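Local coordinates for cytoplasmic protein (PDB 7LPO) that probably hydrolyses steryl beta-glucosides, releasing the sugar from the sterol, as a fungal member of glycoside hydrolase family 5, at residues A[142-147]-A[267-272]; A[239-244]-A[409-414]; A[450-455]-A[519-524]. All coordinates share one frame; numbering follows the deposited sequence.

Interaction 1 of 3, residues A[142-147]-A[267-272]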
# COMPACT_ATOMS: atom_id res chain seq x y z
N PRO A 142 1.47 9.06 0.92
CA PRO A 142 2.74 9.36 0.24
C PRO A 142 3.41 8.07 -0.21
O PRO A 142 3.96 7.32 0.61
CB PRO A 142 3.57 10.08 1.31
CG PRO A 142 2.77 10.04 2.55
CD PRO A 142 1.62 9.12 2.37
N HIS A 143 3.34 7.78 -1.50
CA HIS A 143 3.55 6.43 -1.99
C HIS A 143 4.91 6.29 -2.65
O HIS A 143 5.37 7.19 -3.36
CB HIS A 143 2.45 6.03 -2.97
CG HIS A 143 2.43 4.56 -3.27
ND1 HIS A 143 1.58 3.68 -2.64
CD2 HIS A 143 3.19 3.81 -4.11
CE1 HIS A 143 1.80 2.46 -3.08
NE2 HIS A 143 2.78 2.51 -3.97
N GLN A 144 5.52 5.13 -2.43
CA GLN A 144 6.77 4.75 -3.08
C GLN A 144 6.84 3.23 -3.13
O GLN A 144 6.21 2.52 -2.34
CB GLN A 144 7.99 5.34 -2.34
CG GLN A 144 8.30 4.68 -1.00
CD GLN A 144 9.07 3.38 -1.13
OE1 GLN A 144 9.88 3.21 -2.03
NE2 GLN A 144 8.81 2.45 -0.23
N ASP A 145 7.62 2.74 -4.09
CA ASP A 145 7.97 1.33 -4.19
C ASP A 145 9.44 1.29 -4.59
O ASP A 145 9.82 1.92 -5.57
CB ASP A 145 7.11 0.59 -5.21
CG ASP A 145 5.65 0.61 -4.87
OD1 ASP A 145 5.24 -0.16 -3.96
OD2 ASP A 145 4.90 1.40 -5.50
N VAL A 146 10.24 0.56 -3.82
CA VAL A 146 11.68 0.43 -4.02
C VAL A 146 12.30 1.77 -4.39
O VAL A 146 13.08 1.87 -5.35
CB VAL A 146 12.00 -0.67 -5.06
CG1 VAL A 146 11.60 -2.03 -4.50
CG2 VAL A 146 11.28 -0.44 -6.37
N TRP A 147 11.96 2.78 -3.59
CA TRP A 147 12.48 4.14 -3.59
C TRP A 147 11.93 5.03 -4.70
O TRP A 147 11.48 6.14 -4.41
CB TRP A 147 14.01 4.17 -3.66
CG TRP A 147 14.54 5.59 -3.57
CD1 TRP A 147 15.09 6.32 -4.58
CD2 TRP A 147 14.52 6.45 -2.42
NE1 TRP A 147 15.42 7.58 -4.13
CE2 TRP A 147 15.08 7.68 -2.81
CE3 TRP A 147 14.08 6.30 -1.10
CZ2 TRP A 147 15.22 8.76 -1.93
CZ3 TRP A 147 14.23 7.36 -0.23
CH2 TRP A 147 14.79 8.58 -0.65
N ASP A 267 -1.46 8.82 5.91
CA ASP A 267 -0.60 7.66 6.06
C ASP A 267 0.86 8.11 6.14
O ASP A 267 1.22 9.20 5.67
CB ASP A 267 -0.78 6.70 4.88
CG ASP A 267 -0.71 5.22 5.29
OD1 ASP A 267 -0.20 4.90 6.39
OD2 ASP A 267 -1.17 4.38 4.49
N SER A 268 1.69 7.28 6.75
CA SER A 268 3.13 7.53 6.73
C SER A 268 3.73 6.96 5.44
O SER A 268 3.04 6.34 4.63
CB SER A 268 3.79 6.97 7.98
OG SER A 268 3.56 5.59 8.13
N ILE A 269 5.02 7.21 5.24
CA ILE A 269 5.66 6.82 3.99
C ILE A 269 5.39 5.36 3.70
O ILE A 269 5.57 4.49 4.56
CB ILE A 269 7.17 7.10 4.06
CG1 ILE A 269 7.83 6.73 2.74
CG2 ILE A 269 7.82 6.36 5.21
CD1 ILE A 269 9.23 7.32 2.59
N ASN A 270 4.98 5.08 2.47
CA ASN A 270 4.52 3.75 2.11
C ASN A 270 5.66 2.74 2.10
O ASN A 270 6.74 3.02 1.56
CB ASN A 270 3.86 3.79 0.73
CG ASN A 270 3.27 2.45 0.33
OD1 ASN A 270 2.26 2.02 0.89
ND2 ASN A 270 3.90 1.78 -0.63
N GLU A 271 5.42 1.56 2.71
CA GLU A 271 6.29 0.39 2.69
C GLU A 271 7.77 0.74 2.65
O GLU A 271 8.49 0.36 1.71
CB GLU A 271 5.92 -0.50 1.50
CG GLU A 271 4.48 -1.01 1.61
CD GLU A 271 4.14 -2.11 0.62
OE1 GLU A 271 4.98 -2.43 -0.25
OE2 GLU A 271 3.00 -2.64 0.73
N PRO A 272 8.27 1.41 3.67
CA PRO A 272 9.64 1.94 3.62
C PRO A 272 10.69 0.84 3.59
O PRO A 272 10.57 -0.18 4.28
CB PRO A 272 9.75 2.77 4.89
CG PRO A 272 8.74 2.16 5.82
CD PRO A 272 7.59 1.74 4.94
O HOH W 1 6.74 -1.40 -2.07
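The Asn-Glu-Pro signature of family 5 glycoside hydrolases, here Asn270-Glu271-Pro272, is docked by Asn270 onto His143 and Gln144 where strand 137-143 runs into its loop. In relatives this signature carries the acid/base glutamate; Glu271 is hydrogen-bonded to a Tris, probably from the crystallisation liquor, as expected in the pocket, and its OE2 is held by His452. Asn270 N donates to Pro142 O at 3.1 Å. Its side chain, CG anti to the backbone N (chi1 -176°), lies alongside His143, amide and ring stacked with planes 19° apart. Asn270 ND2 sits over the rim of one ring face, 3.3 Å from His143 CE1, and gives its hydrogen to Gln144 O at 3.0 Å, within both amide and carbonyl planes. Gln144 NE2 donates in turn to Asn270 O at 2.8 Å and nearly straight (171°), while Gln144 OE1 accepts from Trp147 N. At its edge, in the ring plane, the imidazole donates from His143 NE2 to Asp145 OD2 in a bent bond, and a water links Asp145 OD1 to Glu271 OE1. Arg100 takes Asn270 OD1 and pairs with Asp267. Helix 206-221 meets Gln144 and Pro272, helix 400-419 packs on Pro142, and strand 518-522 brings Glu521 against His143 and Asn270.

Interaction 2 of 3, residues A[239-244]-A[409-414]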
# COMPACT_ATOMS: atom_id res chain seq x y z
N HIS A 239 13.66 17.00 2.72
CA HIS A 239 13.01 17.34 1.45
C HIS A 239 11.72 16.55 1.27
O HIS A 239 10.72 17.08 0.77
CB HIS A 239 13.98 17.10 0.28
CG HIS A 239 14.94 18.23 0.05
ND1 HIS A 239 16.15 18.32 0.70
CD2 HIS A 239 14.86 19.33 -0.74
CE1 HIS A 239 16.78 19.42 0.32
NE2 HIS A 239 16.01 20.06 -0.55
N PHE A 240 11.70 15.29 1.71
CA PHE A 240 10.47 14.50 1.59
C PHE A 240 9.38 15.04 2.50
O PHE A 240 8.22 15.20 2.09
CB PHE A 240 10.76 13.03 1.91
CG PHE A 240 9.52 12.20 2.11
CD1 PHE A 240 8.73 11.85 1.03
CD2 PHE A 240 9.14 11.79 3.37
CE1 PHE A 240 7.58 11.09 1.21
CE2 PHE A 240 8.01 11.04 3.55
CZ PHE A 240 7.23 10.68 2.48
N ILE A 241 9.73 15.34 3.75
CA ILE A 241 8.76 15.88 4.70
C ILE A 241 8.30 17.27 4.28
O ILE A 241 7.12 17.62 4.42
CB ILE A 241 9.37 15.87 6.12
CG1 ILE A 241 9.61 14.42 6.56
CG2 ILE A 241 8.47 16.61 7.11
CD1 ILE A 241 10.37 14.26 7.87
N ASP A 242 9.21 18.07 3.72
CA ASP A 242 8.82 19.39 3.22
C ASP A 242 7.86 19.26 2.05
O ASP A 242 6.91 20.04 1.93
CB ASP A 242 10.05 20.18 2.77
CG ASP A 242 10.79 20.83 3.93
OD1 ASP A 242 10.39 20.62 5.10
OD2 ASP A 242 11.80 21.53 3.67
N ALA A 243 8.10 18.31 1.15
CA ALA A 243 7.24 18.19 -0.03
C ALA A 243 5.84 17.77 0.37
O ALA A 243 4.86 18.38 -0.06
CB ALA A 243 7.84 17.21 -1.03
N VAL A 244 5.72 16.72 1.18
CA VAL A 244 4.41 16.34 1.70
C VAL A 244 3.81 17.49 2.49
O VAL A 244 2.62 17.80 2.36
CB VAL A 244 4.50 15.05 2.55
CG1 VAL A 244 3.11 14.68 3.11
CG2 VAL A 244 5.08 13.92 1.72
N TRP A 409 9.28 8.98 11.86
CA TRP A 409 7.84 9.14 11.99
C TRP A 409 7.47 10.30 12.90
O TRP A 409 6.46 10.97 12.67
CB TRP A 409 7.19 7.86 12.50
CG TRP A 409 5.71 8.03 12.68
CD1 TRP A 409 4.74 7.85 11.73
CD2 TRP A 409 5.03 8.47 13.86
NE1 TRP A 409 3.51 8.13 12.25
CE2 TRP A 409 3.66 8.51 13.56
CE3 TRP A 409 5.46 8.82 15.14
CZ2 TRP A 409 2.71 8.90 14.49
CZ3 TRP A 409 4.51 9.21 16.07
CH2 TRP A 409 3.15 9.24 15.74
N LEU A 410 8.27 10.55 13.94
CA LEU A 410 8.01 11.71 14.80
C LEU A 410 8.09 13.00 14.00
O LEU A 410 7.18 13.83 14.07
CB LEU A 410 9.00 11.75 15.96
CG LEU A 410 8.99 10.52 16.88
CD1 LEU A 410 10.21 10.62 17.83
CD2 LEU A 410 7.71 10.38 17.68
N ALA A 411 9.17 13.16 13.22
CA ALA A 411 9.34 14.35 12.38
C ALA A 411 8.21 14.47 11.36
O ALA A 411 7.65 15.55 11.16
CB ALA A 411 10.69 14.31 11.67
N TYR A 412 7.90 13.37 10.67
CA TYR A 412 6.83 13.40 9.67
C TYR A 412 5.50 13.77 10.31
O TYR A 412 4.81 14.69 9.85
CB TYR A 412 6.73 12.04 8.97
CG TYR A 412 5.56 11.92 8.02
CD1 TYR A 412 5.63 12.43 6.74
CD2 TYR A 412 4.37 11.29 8.41
CE1 TYR A 412 4.57 12.34 5.87
CE2 TYR A 412 3.29 11.20 7.54
CZ TYR A 412 3.41 11.72 6.26
OH TYR A 412 2.36 11.63 5.37
N SER A 413 5.13 13.07 11.39
CA SER A 413 3.80 13.26 11.96
C SER A 413 3.63 14.67 12.53
O SER A 413 2.54 15.25 12.44
CB SER A 413 3.54 12.20 13.04
OG SER A 413 4.43 12.32 14.13
N SER A 414 4.69 15.25 13.09
CA SER A 414 4.59 16.62 13.58
C SER A 414 4.29 17.59 12.45
O SER A 414 3.51 18.54 12.62
CB SER A 414 5.89 17.03 14.28
OG SER A 414 6.12 16.21 15.40
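The ring of Tyr412 receives Ile241 CG1 at its edge, near the ring plane, and lies beside the ring of Phe240, with Phe240 CE2 4.2 Å from Tyr412 CD1. One face of Phe240 is taken from within its own helix by Val244 CG2, near the rim, and Trp105 meets the same ring edge-to-face. Val244 also reaches across the contact: with CG1 anti to the backbone N (chi1 179°), this methyl lies 3.9 Å from Tyr412 CE1, the two side chains crossing at about a right angle. Closer to the surface, Ile241 CD1 is 3.8 Å from Ala411 CB and equally far from Tyr412 N, its methyl resting on the backbone of the partner helix. His408, earlier in that helix, touches both Phe240 and Ile241. No hydrogen bond crosses between the segments. Helices 232-254 and 400-419 run side by side in the same sense, each leading into a strand of the parallel set, 263-267 and 424-427, as successive outer helices do in a TIM barrel. Here their segment axes approach to 10.0 Å at 21°. On the side away from Val244, the Tyr412 hydroxyl makes a weak hydrogen bond to Asp267 O at the end of the first of those strands. On the outer side, a salt bridge from Asp242 to Arg415 joins the two helices again.

Interaction 3 of 3, residues A[450-455]-A[519-524]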
# COMPACT_ATOMS: atom_id res chain seq x y z
N SER A 450 -2.32 1.03 10.26
CA SER A 450 -2.62 0.84 8.84
C SER A 450 -1.64 -0.13 8.19
O SER A 450 -0.99 0.20 7.20
CB SER A 450 -2.61 2.19 8.12
OG SER A 450 -1.34 2.82 8.17
N PRO A 451 -1.57 -1.36 8.69
CA PRO A 451 -0.72 -2.36 8.02
C PRO A 451 -1.29 -2.75 6.66
O PRO A 451 -2.47 -2.56 6.36
CB PRO A 451 -0.75 -3.55 8.99
CG PRO A 451 -2.15 -3.48 9.57
CD PRO A 451 -2.45 -1.98 9.70
N HIS A 452 -0.42 -3.31 5.83
CA HIS A 452 -0.84 -3.96 4.60
C HIS A 452 -0.84 -5.48 4.80
O HIS A 452 -0.11 -6.01 5.64
CB HIS A 452 0.07 -3.59 3.43
CG HIS A 452 0.13 -2.11 3.17
ND1 HIS A 452 0.98 -1.56 2.24
CD2 HIS A 452 -0.55 -1.08 3.72
CE1 HIS A 452 0.83 -0.25 2.23
NE2 HIS A 452 -0.10 0.07 3.12
N PHE A 453 -1.70 -6.16 4.05
CA PHE A 453 -1.68 -7.62 4.05
C PHE A 453 -2.00 -8.13 2.66
O PHE A 453 -2.99 -7.73 2.05
CB PHE A 453 -2.69 -8.22 5.02
CG PHE A 453 -2.71 -9.72 4.97
CD1 PHE A 453 -1.84 -10.46 5.73
CD2 PHE A 453 -3.58 -10.38 4.12
CE1 PHE A 453 -1.84 -11.84 5.67
CE2 PHE A 453 -3.58 -11.77 4.06
CZ PHE A 453 -2.70 -12.49 4.83
N TYR A 454 -1.17 -9.05 2.17
CA TYR A 454 -1.41 -9.75 0.92
C TYR A 454 -1.31 -11.24 1.16
O TYR A 454 -0.43 -11.70 1.89
CB TYR A 454 -0.40 -9.33 -0.16
CG TYR A 454 -0.65 -7.95 -0.71
CD1 TYR A 454 -1.52 -7.75 -1.77
CD2 TYR A 454 -0.03 -6.84 -0.15
CE1 TYR A 454 -1.76 -6.48 -2.26
CE2 TYR A 454 -0.26 -5.58 -0.64
CZ TYR A 454 -1.13 -5.41 -1.70
OH TYR A 454 -1.35 -4.15 -2.20
N ASP A 455 -2.22 -11.99 0.54
CA ASP A 455 -2.06 -13.43 0.33
C ASP A 455 -0.84 -13.61 -0.58
O ASP A 455 -0.97 -13.63 -1.81
CB ASP A 455 -3.33 -14.01 -0.27
CG ASP A 455 -3.22 -15.49 -0.59
OD1 ASP A 455 -2.13 -16.09 -0.44
OD2 ASP A 455 -4.24 -16.05 -1.02
N VAL A 519 -6.74 -1.99 7.12
CA VAL A 519 -5.80 -2.69 6.24
C VAL A 519 -5.62 -1.81 5.01
O VAL A 519 -6.45 -1.81 4.10
CB VAL A 519 -6.27 -4.09 5.88
CG1 VAL A 519 -5.26 -4.75 4.97
CG2 VAL A 519 -6.50 -4.93 7.14
N GLY A 520 -4.54 -1.03 4.99
CA GLY A 520 -4.38 -0.01 3.97
C GLY A 520 -4.22 -0.54 2.56
O GLY A 520 -4.50 0.19 1.60
N GLU A 521 -3.74 -1.76 2.41
CA GLU A 521 -3.68 -2.42 1.12
C GLU A 521 -3.99 -3.90 1.29
O GLU A 521 -3.48 -4.55 2.20
CB GLU A 521 -2.30 -2.30 0.46
CG GLU A 521 -1.85 -0.91 0.12
CD GLU A 521 -0.55 -0.91 -0.70
OE1 GLU A 521 -0.19 -1.98 -1.26
OE2 GLU A 521 0.10 0.15 -0.77
N ILE A 522 -4.82 -4.42 0.39
CA ILE A 522 -5.10 -5.85 0.31
C ILE A 522 -5.69 -6.10 -1.07
O ILE A 522 -6.42 -5.26 -1.60
CB ILE A 522 -6.05 -6.31 1.44
CG1 ILE A 522 -6.36 -7.81 1.33
CG2 ILE A 522 -7.35 -5.52 1.45
CD1 ILE A 522 -6.91 -8.41 2.60
N GLY A 523 -5.31 -7.23 -1.68
CA GLY A 523 -5.79 -7.51 -3.03
C GLY A 523 -5.20 -8.79 -3.58
O GLY A 523 -4.43 -9.49 -2.92
N ILE A 524 -5.58 -9.08 -4.83
CA ILE A 524 -5.16 -10.31 -5.52
C ILE A 524 -4.85 -9.99 -6.97
O ILE A 524 -5.33 -8.99 -7.52
CB ILE A 524 -6.23 -11.42 -5.45
CG1 ILE A 524 -7.55 -10.93 -6.05
CG2 ILE A 524 -6.48 -11.86 -4.01
CD1 ILE A 524 -7.83 -11.41 -7.46
O HOH W 2 -4.53 -10.66 -0.54
O HOH W 3 -2.81 -11.93 -3.27
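In the tight part of this contact Glu521 meets the face of the His452 ring and the hydroxyl of Tyr454. Its CG stands over the imidazole centre, 3.5 Å from the His452 ring centroid, a CH-pi contact, and the carboxylate continues across the ring with planes 24° apart, bringing OE2 to 3.1 Å from His452 CE1. His452 ND1, hydrogen-bonded to Glu271, fixes the ring there. The other oxygen is gripped by Tyr454, whose OH donates to Glu521 OE1 at 2.6 Å on its anti side, the phenol ring 84° from the carboxylate plane. With CG beside its backbone N (chi1 -63°) and an extended chain, Glu521 reaches both. Arg100 forms a salt bridge to OE2, and the nitrogen of a bound Tris, probably from the crystallisation liquor, is hydrogen-bonded to both Glu521 OE1 and Tyr454 OH. In family 5 relatives a glutamate on this strand is the nucleophile, and the position of Glu521 is consistent with that. Backbone bonds run beneath: Gly520 N to Pro451 O at 2.9 Å, Phe453 N to Glu521 O at 3.0 Å. Toward Asp455 water takes over: one joins Asp455 N to Gly523 O, another Asp455 O to the same carbonyl. Phe453, whose ring edge meets Ile522 CD1, also packs on helix 490-512, Ile522 on helix 547-559, and Asp455 caps helix 456-461, while the backbone of Val519 is hydrogen-bonded to strand 567-570.

Interactions 1 and 3 lie close to the centre of the folded chain, their centres about 14 Å apart, and meet directly: Glu271 OE2 bonds to His452 ND1 and Asp267 OD1 to Ser450 OG, so the two glutamate-bearing segments face one pocket, where both bind Tris. Interaction 2 sits further out, its centre about 12 Å from that of interaction 1 and about 24 Å from that of interaction 3, in the helical layer, and touches only the former, Phe240 and Tyr412 lying against Pro142. Along the chain interactions 1 and 2 interleave; both close before interaction 3 opens. The three together follow a TIM barrel from outer helices to strand ends and the probable active site.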